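Local atomic coordinates of CBS domain protein (Streptococcus pneumoniae serotype 4, PDB entry 7LZG), a protein that is of unknown function but carries a pair of CBS domains, modules that in many relatives bind adenosine-containing ligands and regulate their host protein. Residues A28-T33 / T86-M91; H34-A39 / E81-T86; L41-M46 / G62-R67. One frame throughout, in Å; residues are numbered along the deposited sequence.

How the interactions relate
After its N-terminal helices and strand 21-23 the chain passes through strand 30-31, helix 36-45, strands 50-54 and 60-65 and helix 66-76, the β-α-β-β-α order of a CBS domain. Interaction 3 closes the shortest loop, joining helix 36-45 to the turn from strand 60-65 into helix 66-76. That loop is nested in the one closed by interaction 2, where 81-86 meets the start of helix 36-45, and both lie inside the loop of interaction 1, which sets 86-91 against the end of strand 30-31. Interactions 1 and 2 share Thr86 and are joined by a probable hydrogen bond from Ile88 to His34. Ile64 connects interaction 3 to interaction 1 by packing on Ile88 and Met91.

Interaction 1 of 3, residues A28-T33 / T86-M91; sequences AVLIDT and TDIVHM
The carboxylate of Asp87 turns one face to the backbone of Thr33, whose CA stands almost directly above it, 3.8 Å from Asp87 CG. Thr33 O lies over the same face, and the two side chains run alongside each other in the same direction, with Thr33 CG2 4.1 Å from Asp87 OD2. In the β-α-β-β-α fold of the CBS domain this places the loop that follows helix 66-76 against the end of strand 30-31, just before helix 36-45. The loop makes a short 3-10 turn here, and its backbone supplies the polar link. Val89 N donates to Asp32 O at 3.2 Å, approaching in the carbonyl plane on a lone pair (C=O...N angle 137°), although the N-H is bent away from a straight line. Next to this bond Ile88 reaches towards the strand. Its CG1 sits between the backbone N and the carbonyl carbon (chi1 61°) and the chain then runs out extended, which carries CD1 past Ile31 O to pack on Leu30 CB at 3.9 Å. Ile64 of strand 60-65 and Ala39 of helix 36-45 also touch Ile88, so this residue joins strand, helix and loop in one apolar cluster. Asp32 and Val89 meet at the bases of their side chains, while outside the pair both touch Val61. The Val89 methyls part around Asp32: CG1 lies 3.7 Å from Asp32 O, and CG2 lies 4.1 Å from Asp32 CB.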
loop_
_atom_site.group_PDB
_atom_site.type_symbol
_atom_site.label_atom_id
_atom_site.label_comp_id
_atom_site.label_asym_id
_atom_site.label_seq_id
_atom_site.Cartn_x
_atom_site.Cartn_y
_atom_site.Cartn_z
ATOM N N ALA B 28 9.476 2.573 12.693
ATOM C CA ALA B 28 10.134 3.866 12.576
ATOM C C ALA B 28 9.064 4.949 12.555
ATOM O O ALA B 28 8.205 4.960 11.667
ATOM C CB ALA B 28 11.000 3.928 11.317
ATOM N N VAL B 29 9.100 5.842 13.542
ATOM C CA VAL B 29 8.157 6.948 13.627
ATOM C C VAL B 29 8.929 8.255 13.475
ATOM O O VAL B 29 10.158 8.288 13.520
ATOM C CB VAL B 29 7.350 6.934 14.941
ATOM C CG1 VAL B 29 6.739 5.561 15.176
ATOM C CG2 VAL B 29 8.224 7.344 16.111
ATOM N N LEU B 30 8.182 9.341 13.289
ATOM C CA LEU B 30 8.753 10.667 13.105
ATOM C C LEU B 30 8.138 11.636 14.104
ATOM O O LEU B 30 6.926 11.613 14.336
ATOM C CB LEU B 30 8.523 11.180 11.675
ATOM C CG LEU B 30 9.269 10.477 10.539
ATOM C CD1 LEU B 30 8.836 11.025 9.186
ATOM C CD2 LEU B 30 10.771 10.623 10.719
ATOM N N ILE B 31 8.982 12.485 14.697
ATOM C CA ILE B 31 8.477 13.564 15.536
ATOM C C ILE B 31 7.837 14.630 14.657
ATOM O O ILE B 31 8.286 14.897 13.535
ATOM C CB ILE B 31 9.592 14.174 16.406
ATOM C CG1 ILE B 31 10.897 14.278 15.613
ATOM C CG2 ILE B 31 9.765 13.383 17.693
ATOM C CD1 ILE B 31 12.015 14.963 16.369
ATOM N N ASP B 32 6.780 15.254 15.178
ATOM C CA ASP B 32 6.066 16.268 14.410
ATOM C C ASP B 32 6.911 17.510 14.152
ATOM O O ASP B 32 6.560 18.310 13.278
ATOM C CB ASP B 32 4.768 16.651 15.126
ATOM C CG ASP B 32 4.989 17.047 16.574
ATOM O OD1 ASP B 32 6.132 16.920 17.063
ATOM O OD2 ASP B 32 4.014 17.486 17.222
ATOM N N THR B 33 8.013 17.683 14.878
ATOM C CA THR B 33 8.889 18.834 14.711
ATOM C C THR B 33 10.028 18.577 13.731
ATOM O O THR B 33 10.841 19.480 13.501
ATOM C CB THR B 33 9.461 19.258 16.066
ATOM O OG1 THR B 33 10.216 18.177 16.625
ATOM C CG2 THR B 33 8.334 19.627 17.017
ATOM N N THR B 86 10.286 24.134 8.286
ATOM C CA THR B 86 8.877 23.776 8.386
ATOM C C THR B 86 8.721 22.409 9.039
ATOM O O THR B 86 9.282 21.418 8.561
ATOM C CB THR B 86 8.222 23.756 7.005
ATOM O OG1 THR B 86 8.506 24.978 6.313
ATOM C CG2 THR B 86 6.717 23.587 7.137
ATOM N N ASP B 87 7.939 22.355 10.114
ATOM C CA ASP B 87 7.634 21.085 10.758
ATOM C C ASP B 87 6.676 20.264 9.900
ATOM O O ASP B 87 5.828 20.805 9.186
ATOM C CB ASP B 87 7.024 21.323 12.139
ATOM C CG ASP B 87 7.953 22.084 13.062
ATOM O OD1 ASP B 87 9.117 22.322 12.673
ATOM O OD2 ASP B 87 7.520 22.447 14.177
ATOM N N ILE B 88 6.815 18.936 9.982
ATOM C CA ILE B 88 5.954 18.040 9.215
ATOM C C ILE B 88 4.535 17.978 9.755
ATOM O O ILE B 88 3.645 17.468 9.064
ATOM C CB ILE B 88 6.522 16.607 9.168
ATOM C CG1 ILE B 88 6.626 16.017 10.574
ATOM C CG2 ILE B 88 7.866 16.579 8.454
ATOM C CD1 ILE B 88 6.999 14.550 10.586
ATOM N N VAL B 89 4.300 18.477 10.972
ATOM C CA VAL B 89 2.952 18.471 11.534
ATOM C C VAL B 89 2.014 19.334 10.702
ATOM O O VAL B 89 0.804 19.078 10.647
ATOM C CB VAL B 89 2.991 18.929 13.006
ATOM C CG1 VAL B 89 3.529 20.347 13.113
ATOM C CG2 VAL B 89 1.612 18.814 13.644
ATOM N N HIS B 90 2.549 20.354 10.029
ATOM C CA HIS B 90 1.723 21.207 9.184
ATOM C C HIS B 90 1.222 20.492 7.938
ATOM O O HIS B 90 0.379 21.047 7.224
ATOM C CB HIS B 90 2.502 22.462 8.788
ATOM C CG HIS B 90 2.804 23.373 9.937
ATOM N ND1 HIS B 90 1.869 23.690 10.899
ATOM C CD2 HIS B 90 3.937 24.026 10.283
ATOM C CE1 HIS B 90 2.413 24.504 11.786
ATOM N NE2 HIS B 90 3.667 24.723 11.436
HETATM N N MSE B 91 1.711 19.288 7.661
HETATM C CA MSE B 91 1.262 18.526 6.504
HETATM C C MSE B 91 0.964 17.085 6.888
HETATM O O MSE B 91 0.690 16.245 6.031
HETATM C CB MSE B 91 2.308 18.569 5.395
HETATM C CG MSE B 91 3.608 17.874 5.746
HETATM SE SE MSE B 91 5.125 18.738 4.890
HETATM C CE MSE B 91 5.068 20.430 5.857
#

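Interaction 2 of 3, residues H34-A39 / E81-T86; sequences HNADHA and EIMADT
Met83, a selenomethionine, is where 81-86 first meets 34-39. Its CB touches Ala36 CB at 4.2 Å, but with CG anti to the carbonyl carbon the extended chain leads away, to Tyr72 and Gln73 of helix 66-76. Met83 O remains at the contact and accepts a hydrogen bond from Asp37 N at 3.2 Å, the donor lying well above the carbonyl plane, 53° out of it. Asp37 CB rests beside the same carbonyl. Ala84 follows in the turn and turns its own methyl away; its carbonyl makes a van der Waals contact instead, with Ala84 O 3.5 Å from Asn35 CB. Here the loop meets the start of helix 36-45, the first helix after strand 30-31 in the CBS fold, where backbone N-H groups have no preceding turn to accept from them. Asn35 is the N-cap. Its CG is held between the backbone N and the carbonyl carbon (chi1 66°), and OD1 takes the N-H of His38 at 2.9 Å. Thr86 ends the segment and takes the N-H of Ala36: Ala36 N donates to Thr86 O at 2.9 Å, nearly head-on to the carbonyl oxygen, with a C=O...N angle of 173°. The same oxygen receives a CA-H...O contact from Asn35 CA at 3.2 Å.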
loop_
_atom_site.group_PDB
_atom_site.type_symbol
_atom_site.label_atom_id
_atom_site.label_comp_id
_atom_site.label_asym_id
_atom_site.label_seq_id
_atom_site.Cartn_x
_atom_site.Cartn_y
_atom_site.Cartn_z
ATOM N N HIS B 34 10.111 17.377 13.160
ATOM C CA HIS B 34 11.104 17.104 12.131
ATOM C C HIS B 34 10.842 17.983 10.914
ATOM O O HIS B 34 9.698 18.151 10.487
ATOM C CB HIS B 34 11.059 15.626 11.738
ATOM C CG HIS B 34 12.242 15.174 10.940
ATOM N ND1 HIS B 34 13.341 14.572 11.513
ATOM C CD2 HIS B 34 12.498 15.233 9.611
ATOM C CE1 HIS B 34 14.222 14.282 10.574
ATOM N NE2 HIS B 34 13.736 14.673 9.410
ATOM N N ASN B 35 11.905 18.560 10.361
ATOM C CA ASN B 35 11.737 19.457 9.226
ATOM C C ASN B 35 11.374 18.664 7.974
ATOM O O ASN B 35 11.862 17.552 7.758
ATOM C CB ASN B 35 13.000 20.290 8.997
ATOM C CG ASN B 35 14.191 19.457 8.573
ATOM O OD1 ASN B 35 14.464 19.305 7.381
ATOM N ND2 ASN B 35 14.915 18.920 9.548
ATOM N N ALA B 36 10.501 19.247 7.151
ATOM C CA ALA B 36 9.944 18.532 6.008
ATOM C C ALA B 36 10.981 18.226 4.938
ATOM O O ALA B 36 10.733 17.365 4.086
ATOM C CB ALA B 36 8.795 19.335 5.399
ATOM N N ASP B 37 12.130 18.904 4.953
ATOM C CA ASP B 37 13.147 18.646 3.938
ATOM C C ASP B 37 13.857 17.322 4.195
ATOM O O ASP B 37 13.973 16.483 3.292
ATOM C CB ASP B 37 14.151 19.797 3.894
ATOM C CG ASP B 37 15.152 19.652 2.764
ATOM O OD1 ASP B 37 14.747 19.804 1.592
ATOM O OD2 ASP B 37 16.340 19.386 3.048
ATOM N N HIS B 38 14.339 17.113 5.422
ATOM C CA HIS B 38 15.031 15.868 5.735
ATOM C C HIS B 38 14.062 14.697 5.838
ATOM O O HIS B 38 14.459 13.545 5.619
ATOM C CB HIS B 38 15.828 16.020 7.033
ATOM C CG HIS B 38 16.778 14.893 7.294
ATOM N ND1 HIS B 38 16.505 13.880 8.188
ATOM C CD2 HIS B 38 18.000 14.619 6.779
ATOM C CE1 HIS B 38 17.517 13.031 8.212
ATOM N NE2 HIS B 38 18.438 13.457 7.365
ATOM N N ALA B 39 12.795 14.965 6.167
ATOM C CA ALA B 39 11.800 13.900 6.194
ATOM C C ALA B 39 11.569 13.317 4.806
ATOM O O ALA B 39 11.260 12.127 4.680
ATOM C CB ALA B 39 10.487 14.417 6.781
ATOM N N GLU B 81 14.616 25.961 1.129
ATOM C CA GLU B 81 15.081 26.474 2.413
ATOM C C GLU B 81 13.931 26.667 3.394
ATOM O O GLU B 81 14.115 26.490 4.604
ATOM C CB GLU B 81 15.831 27.790 2.216
ATOM C CG GLU B 81 16.484 28.322 3.484
ATOM C CD GLU B 81 17.181 29.650 3.273
ATOM O OE1 GLU B 81 16.998 30.255 2.195
ATOM O OE2 GLU B 81 17.912 30.086 4.187
ATOM N N ILE B 82 12.745 27.026 2.897
ATOM C CA ILE B 82 11.594 27.221 3.769
ATOM C C ILE B 82 11.201 25.925 4.463
ATOM O O ILE B 82 10.652 25.953 5.570
ATOM C CB ILE B 82 10.424 27.822 2.959
ATOM C CG1 ILE B 82 10.788 29.231 2.485
ATOM C CG2 ILE B 82 9.133 27.852 3.772
ATOM C CD1 ILE B 82 9.648 29.974 1.836
HETATM N N MSE B 83 11.503 24.782 3.862
HETATM C CA MSE B 83 11.126 23.512 4.463
HETATM C C MSE B 83 12.219 22.918 5.341
HETATM O O MSE B 83 12.004 21.907 6.006
HETATM C CB MSE B 83 10.721 22.529 3.378
HETATM C CG MSE B 83 9.383 22.889 2.791
HETATM SE SE MSE B 83 8.676 21.546 1.606
HETATM C CE MSE B 83 6.801 21.931 1.885
ATOM N N ALA B 84 13.392 23.551 5.347
ATOM C CA ALA B 84 14.359 23.252 6.393
ATOM C C ALA B 84 13.910 23.789 7.744
ATOM O O ALA B 84 14.477 23.403 8.771
ATOM C CB ALA B 84 15.729 23.825 6.029
ATOM N N ASP B 85 12.902 24.661 7.758
ATOM C CA ASP B 85 12.366 25.241 8.977
ATOM C C ASP B 85 10.907 24.868 9.208
ATOM O O ASP B 85 10.346 25.240 10.246
ATOM C CB ASP B 85 12.517 26.771 8.935
ATOM C CG ASP B 85 12.379 27.413 10.302
ATOM O OD1 ASP B 85 13.257 27.182 11.159
ATOM O OD2 ASP B 85 11.396 28.153 10.515
ATOM N N THR B 86 10.286 24.134 8.286
ATOM C CA THR B 86 8.877 23.776 8.386
ATOM C C THR B 86 8.721 22.409 9.039
ATOM O O THR B 86 9.282 21.418 8.561
ATOM C CB THR B 86 8.222 23.756 7.005
ATOM O OG1 THR B 86 8.506 24.978 6.313
ATOM C CG2 THR B 86 6.717 23.587 7.137
#

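Interaction 3 of 3, residues L41-M46 / G62-R67; sequences LLLSQM and GTIGLR
Leu43 drives into the turn where strand 60-65 gives way to helix 66-76, and its meeting with Leu66 is the dense part of the contact. Leu66 CD2 lies against Leu43 CB at 3.6 Å, while Leu43 CD1 reaches past it to the backbone, 3.7 Å from Gly65 C. Both leucines have CG anti to their own carbonyl carbon. In Leu43 it is the extended branch, CD1, that reaches Gly65, whereas Leu66 lays its other methyl, CD2, on Leu43 CB. Gly65, the N-cap residue of helix 66-76, has no side chain, and Leu43 CD1 packs directly on its main chain. Ile64 closes the group more distantly, its CG2 4.5 Å from Leu43 CD1. Val51 and Ile69 also touch both Leu43 and Ile64. No hydrogen bond crosses between the segments, which meet by apolar packing. Away from Leu43 the packing thins. Ser44 meets Leu66 through its backbone, its CA 4.3 Å from Leu66 CD1, and its hydroxyl turns back on its own helix to donate to Leu41 O at 2.9 Å. Met74 of the second subunit packs on Leu41 and Ser44, and Leu66 of that subunit packs on Leu66 of this one. Gln45, largely at the surface, is hydrogen-bonded to Glu75 of the second subunit, and Arg67 donates to Met46 O of that subunit. The inner side is the helix-on-sheet core of a CBS domain, and the outer side contributes to a helix-lined subunit interface, as is common in dimeric CBS modules.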
loop_
_atom_site.group_PDB
_atom_site.type_symbol
_atom_site.label_atom_id
_atom_site.label_comp_id
_atom_site.label_asym_id
_atom_site.label_seq_id
_atom_site.Cartn_x
_atom_site.Cartn_y
_atom_site.Cartn_z
ATOM N N LEU B 41 13.978 13.009 2.480
ATOM C CA LEU B 41 15.088 12.065 2.404
ATOM C C LEU B 41 14.825 10.839 3.268
ATOM O O LEU B 41 15.085 9.706 2.848
ATOM C CB LEU B 41 16.389 12.746 2.833
ATOM C CG LEU B 41 17.528 11.837 3.307
ATOM C CD1 LEU B 41 18.067 10.975 2.176
ATOM C CD2 LEU B 41 18.642 12.658 3.936
ATOM N N LEU B 42 14.306 11.050 4.480
ATOM C CA LEU B 42 14.044 9.933 5.382
ATOM C C LEU B 42 12.973 9.006 4.819
ATOM O O LEU B 42 13.110 7.780 4.879
ATOM C CB LEU B 42 13.639 10.466 6.756
ATOM C CG LEU B 42 14.370 9.899 7.976
ATOM C CD1 LEU B 42 15.818 9.565 7.652
ATOM C CD2 LEU B 42 14.305 10.895 9.121
ATOM N N LEU B 43 11.902 9.574 4.258
ATOM C CA LEU B 43 10.820 8.747 3.732
ATOM C C LEU B 43 11.239 8.008 2.467
ATOM O O LEU B 43 10.805 6.873 2.236
ATOM C CB LEU B 43 9.586 9.607 3.460
ATOM C CG LEU B 43 8.745 9.969 4.683
ATOM C CD1 LEU B 43 7.633 10.933 4.308
ATOM C CD2 LEU B 43 8.174 8.710 5.312
ATOM N N SER B 44 12.081 8.630 1.636
ATOM C CA SER B 44 12.488 7.994 0.387
ATOM C C SER B 44 13.327 6.748 0.634
ATOM O O SER B 44 13.348 5.841 -0.207
ATOM C CB SER B 44 13.261 8.983 -0.483
ATOM O OG SER B 44 14.542 9.247 0.061
ATOM N N GLN B 45 14.019 6.681 1.771
ATOM C CA GLN B 45 14.847 5.528 2.098
ATOM C C GLN B 45 14.076 4.415 2.795
ATOM O O GLN B 45 14.542 3.271 2.805
ATOM C CB GLN B 45 16.025 5.959 2.975
ATOM C CG GLN B 45 17.004 6.876 2.267
ATOM C CD GLN B 45 17.514 6.280 0.970
ATOM O OE1 GLN B 45 18.257 5.299 0.972
ATOM N NE2 GLN B 45 17.105 6.867 -0.150
HETATM N N MSE B 46 12.919 4.718 3.373
HETATM C CA MSE B 46 12.114 3.705 4.044
HETATM C C MSE B 46 11.323 2.874 3.046
HETATM O O MSE B 46 11.122 3.283 1.903
HETATM C CB MSE B 46 11.163 4.358 5.042
HETATM C CG MSE B 46 11.868 5.132 6.131
HETATM SE SE MSE B 46 10.649 6.269 7.123
HETATM C CE MSE B 46 11.950 7.147 8.276
ATOM N N GLY B 62 -0.557 11.731 13.701
ATOM C CA GLY B 62 -1.150 11.252 12.471
ATOM C C GLY B 62 -0.133 10.467 11.670
ATOM O O GLY B 62 0.927 10.089 12.175
ATOM N N THR B 63 -0.481 10.224 10.412
ATOM C CA THR B 63 0.400 9.556 9.469
ATOM C C THR B 63 0.828 10.538 8.388
ATOM O O THR B 63 0.121 11.503 8.090
ATOM C CB THR B 63 -0.283 8.346 8.827
ATOM O OG1 THR B 63 -1.444 8.779 8.108
ATOM C CG2 THR B 63 -0.696 7.343 9.891
ATOM N N ILE B 64 1.996 10.284 7.800
ATOM C CA ILE B 64 2.534 11.151 6.763
ATOM C C ILE B 64 3.180 10.298 5.680
ATOM O O ILE B 64 3.713 9.215 5.944
ATOM C CB ILE B 64 3.542 12.176 7.336
ATOM C CG1 ILE B 64 3.816 13.285 6.319
ATOM C CG2 ILE B 64 4.836 11.490 7.752
ATOM C CD1 ILE B 64 4.732 14.366 6.827
ATOM N N GLY B 65 3.101 10.788 4.445
ATOM C CA GLY B 65 3.766 10.166 3.321
ATOM C C GLY B 65 4.408 11.222 2.444
ATOM O O GLY B 65 4.300 12.421 2.705
ATOM N N LEU B 66 5.085 10.750 1.396
ATOM C CA LEU B 66 5.735 11.672 0.474
ATOM C C LEU B 66 4.723 12.510 -0.294
ATOM O O LEU B 66 5.004 13.669 -0.617
ATOM C CB LEU B 66 6.632 10.901 -0.489
ATOM C CG LEU B 66 7.935 10.419 0.143
ATOM C CD1 LEU B 66 8.687 9.528 -0.819
ATOM C CD2 LEU B 66 8.780 11.614 0.549
ATOM N N ARG B 67 3.550 11.948 -0.595
ATOM C CA ARG B 67 2.515 12.730 -1.264
ATOM C C ARG B 67 2.071 13.902 -0.400
ATOM O O ARG B 67 1.819 14.999 -0.911
ATOM C CB ARG B 67 1.325 11.840 -1.619
ATOM C CG ARG B 67 0.165 12.592 -2.260
ATOM C CD ARG B 67 -0.987 11.659 -2.591
ATOM N NE ARG B 67 -1.402 10.876 -1.434
ATOM C CZ ARG B 67 -2.452 10.067 -1.413
ATOM N NH1 ARG B 67 -3.234 9.922 -2.470
ATOM N NH2 ARG B 67 -2.727 9.390 -0.301
#